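Local coordinates for protein UDP-glucose:anthocyanidin 3-O-glucosyltransferase (Clitoria ternatea, PDB 4WHM) that belongs to the GT-B glycosyltransferases, with two Rossmann-like domains facing each other across a cleft that holds UDP, at residues Asp250-Leu255 with Lys321-Val326. Residues are numbered along the deposited sequence; the frame is centred on the assembly and turned at random.
Sequences DSNGCL and KVVSWV. With UDP (uridine-5'-diphosphate), chain B.
Asn-252 and Cys-254 meet Val-323, Trp-325 and Val-326 where a type I turn, Asp-250 to Gly-253, leads into helix 254-259, a worked example of a helix start packed against the end of a strand. Asp-250 shapes the turn from within: its carboxylate receives Cys-254 N on OD1 and, through the syn lone pair of OD2, Leu-255 N at 2.7 Å, gripping the first turn of the helix. Asn-252 then reaches across with its amide laid against the CB and CG1 of Val-323. Its ND2 donates a weak, bent bond (119°) to Trp-325 O at 2.8 Å, while OD1 accepts a hydrogen bond from a water that in turn accepts one from Ser-324 N. The backbone O of Asn-252 is met by Lys-321, whose chain folds back at chi3 and chi4 (80° and 71°) to bring NZ within 3.0 Å in a weak bond. Gly-253, with positive phi, occupies the N-cap. Next, Cys-254 SG, turned beside its own backbone N, presses on Val-326 CG1 at 3.3 Å, a tight apolar touch. Within the same loop, Val-326 N donates to UDP O4, Val-326 O accepts from UDP N3 at 2.7 Å, and the uracil lies over one face of the Trp-325 indole. Such tryptophan stacking with backbone pairing is characteristic of the plant secondary product glycosyltransferase (PSPG) motif, which Trp-325 opens, in family 1 plant glycosyltransferases.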
loop_
_atom_site.group_PDB
_atom_site.type_symbol
_atom_site.label_atom_id
_atom_site.label_comp_id
_atom_site.label_asym_id
_atom_site.label_seq_id
_atom_site.Cartn_x
_atom_site.Cartn_y
_atom_site.Cartn_z
ATOM N N ASP A 250 21.479 8.598 -0.270
ATOM C CA ASP A 250 21.524 8.159 1.121
ATOM C C ASP A 250 22.085 9.275 2.002
ATOM O O ASP A 250 23.189 9.163 2.540
ATOM C CB ASP A 250 22.382 6.900 1.225
ATOM C CG ASP A 250 22.152 6.133 2.513
ATOM O OD1 ASP A 250 21.216 6.477 3.275
ATOM O OD2 ASP A 250 22.910 5.173 2.742
ATOM N N SER A 251 21.308 10.347 2.154
ATOM C CA SER A 251 21.763 11.550 2.849
ATOM C C SER A 251 22.085 11.294 4.311
ATOM O O SER A 251 22.753 12.110 4.950
ATOM C CB SER A 251 20.720 12.665 2.749
ATOM O OG SER A 251 19.531 12.324 3.447
ATOM N N ASN A 252 21.599 10.171 4.837
ATOM C CA ASN A 252 21.873 9.776 6.215
ATOM C C ASN A 252 22.925 8.684 6.325
ATOM O O ASN A 252 23.303 8.299 7.431
ATOM C CB ASN A 252 20.591 9.289 6.902
ATOM C CG ASN A 252 19.607 10.400 7.147
ATOM O OD1 ASN A 252 19.949 11.424 7.744
ATOM N ND2 ASN A 252 18.376 10.215 6.681
ATOM N N GLY A 253 23.379 8.170 5.186
ATOM C CA GLY A 253 24.377 7.112 5.173
ATOM C C GLY A 253 23.888 5.813 5.798
ATOM O O GLY A 253 24.639 5.126 6.504
ATOM N N CYS A 254 22.627 5.475 5.538
ATOM C CA CYS A 254 22.005 4.290 6.127
ATOM C C CYS A 254 22.657 3.016 5.639
ATOM O O CYS A 254 22.959 2.112 6.428
ATOM C CB CYS A 254 20.522 4.243 5.777
ATOM S SG CYS A 254 19.564 5.397 6.720
ATOM N N LEU A 255 22.865 2.949 4.329
ATOM C CA LEU A 255 23.381 1.743 3.703
ATOM C C LEU A 255 24.816 1.461 4.113
ATOM O O LEU A 255 25.190 0.306 4.355
ATOM C CB LEU A 255 23.250 1.838 2.179
ATOM C CG LEU A 255 21.814 2.029 1.686
ATOM C CD1 LEU A 255 21.773 2.103 0.163
ATOM C CD2 LEU A 255 20.921 0.908 2.198
ATOM N N LYS A 321 20.616 4.299 14.642
ATOM C CA LYS A 321 20.487 5.507 13.843
ATOM C C LYS A 321 19.028 5.942 13.877
ATOM O O LYS A 321 18.137 5.157 13.548
ATOM C CB LYS A 321 20.913 5.257 12.392
ATOM C CG LYS A 321 22.412 5.414 12.153
ATOM C CD LYS A 321 22.763 5.360 10.672
ATOM C CE LYS A 321 22.495 6.679 9.963
ATOM N NZ LYS A 321 23.455 7.751 10.358
ATOM N N VAL A 322 18.785 7.183 14.292
ATOM C CA VAL A 322 17.435 7.743 14.283
ATOM C C VAL A 322 17.417 8.883 13.286
ATOM O O VAL A 322 18.065 9.919 13.497
ATOM C CB VAL A 322 17.017 8.270 15.660
ATOM C CG1 VAL A 322 15.637 8.918 15.571
ATOM C CG2 VAL A 322 17.025 7.134 16.686
ATOM N N VAL A 323 16.691 8.688 12.189
ATOM C CA VAL A 323 16.756 9.627 11.078
ATOM C C VAL A 323 15.355 9.925 10.555
ATOM O O VAL A 323 14.425 9.161 10.811
ATOM C CB VAL A 323 17.610 9.059 9.942
ATOM C CG1 VAL A 323 19.033 8.773 10.426
ATOM C CG2 VAL A 323 16.968 7.799 9.407
ATOM N N SER A 324 15.210 11.024 9.815
ATOM C CA SER A 324 13.892 11.483 9.375
ATOM C C SER A 324 13.340 10.695 8.187
ATOM O O SER A 324 12.126 10.531 8.057
ATOM C CB SER A 324 13.931 12.981 9.034
ATOM O OG SER A 324 14.227 13.752 10.180
ATOM N N TRP A 325 14.232 10.223 7.321
ATOM C CA TRP A 325 13.826 9.560 6.086
ATOM C C TRP A 325 14.938 8.632 5.591
ATOM O O TRP A 325 16.121 8.971 5.679
ATOM C CB TRP A 325 13.505 10.612 5.013
ATOM C CG TRP A 325 13.021 10.028 3.718
ATOM C CD1 TRP A 325 13.777 9.725 2.616
ATOM C CD2 TRP A 325 11.670 9.674 3.391
ATOM N NE1 TRP A 325 12.973 9.205 1.624
ATOM C CE2 TRP A 325 11.678 9.163 2.074
ATOM C CE3 TRP A 325 10.457 9.742 4.082
ATOM C CZ2 TRP A 325 10.518 8.722 1.438
ATOM C CZ3 TRP A 325 9.306 9.300 3.451
ATOM C CH2 TRP A 325 9.345 8.800 2.142
ATOM N N VAL A 326 14.560 7.457 5.095
ATOM C CA VAL A 326 15.524 6.525 4.515
ATOM C C VAL A 326 15.011 6.058 3.159
ATOM O O VAL A 326 13.818 6.136 2.892
ATOM C CB VAL A 326 15.731 5.277 5.396
ATOM C CG1 VAL A 326 16.225 5.662 6.773
ATOM C CG2 VAL A 326 14.434 4.489 5.512
HETATM N N1 UDP B . 9.026 5.257 2.900
HETATM C C2 UDP B . 10.360 5.604 2.587
HETATM N N3 UDP B . 11.154 6.135 3.522
HETATM C C4 UDP B . 10.712 6.345 4.767
HETATM C C5 UDP B . 9.400 6.014 5.107
HETATM C C6 UDP B . 8.556 5.458 4.146
HETATM O O2 UDP B . 10.807 5.427 1.429
HETATM O O4 UDP B . 11.496 6.848 5.613
HETATM C "C1'" UDP B . 8.166 4.680 1.858
HETATM C "C2'" UDP B . 8.015 3.172 1.990
HETATM O "O2'" UDP B . 9.131 2.478 1.416
HETATM C "C3'" UDP B . 6.707 2.914 1.259
HETATM C "C4'" UDP B . 5.902 4.164 1.566
HETATM O "O4'" UDP B . 6.827 5.177 1.977
HETATM O "O3'" UDP B . 6.931 2.875 -0.157
HETATM C "C5'" UDP B . 4.968 3.898 2.731
HETATM O "O5'" UDP B . 3.715 3.464 2.225
HETATM P PA UDP B . 2.849 2.400 3.048
HETATM O O1A UDP B . 1.761 1.897 2.128
HETATM O O2A UDP B . 3.779 1.388 3.676
HETATM O O3A UDP B . 2.256 3.256 4.297
HETATM P PB UDP B . 1.673 4.773 4.373
HETATM O O1B UDP B . 0.879 5.013 3.109
HETATM O O2B UDP B . 2.881 5.673 4.552
HETATM O O3B UDP B . 0.824 4.717 5.622
HETATM O O HOH W 1 17.878 12.688 9.499
HETATM O O HOH W 2 22.253 10.418 9.966
#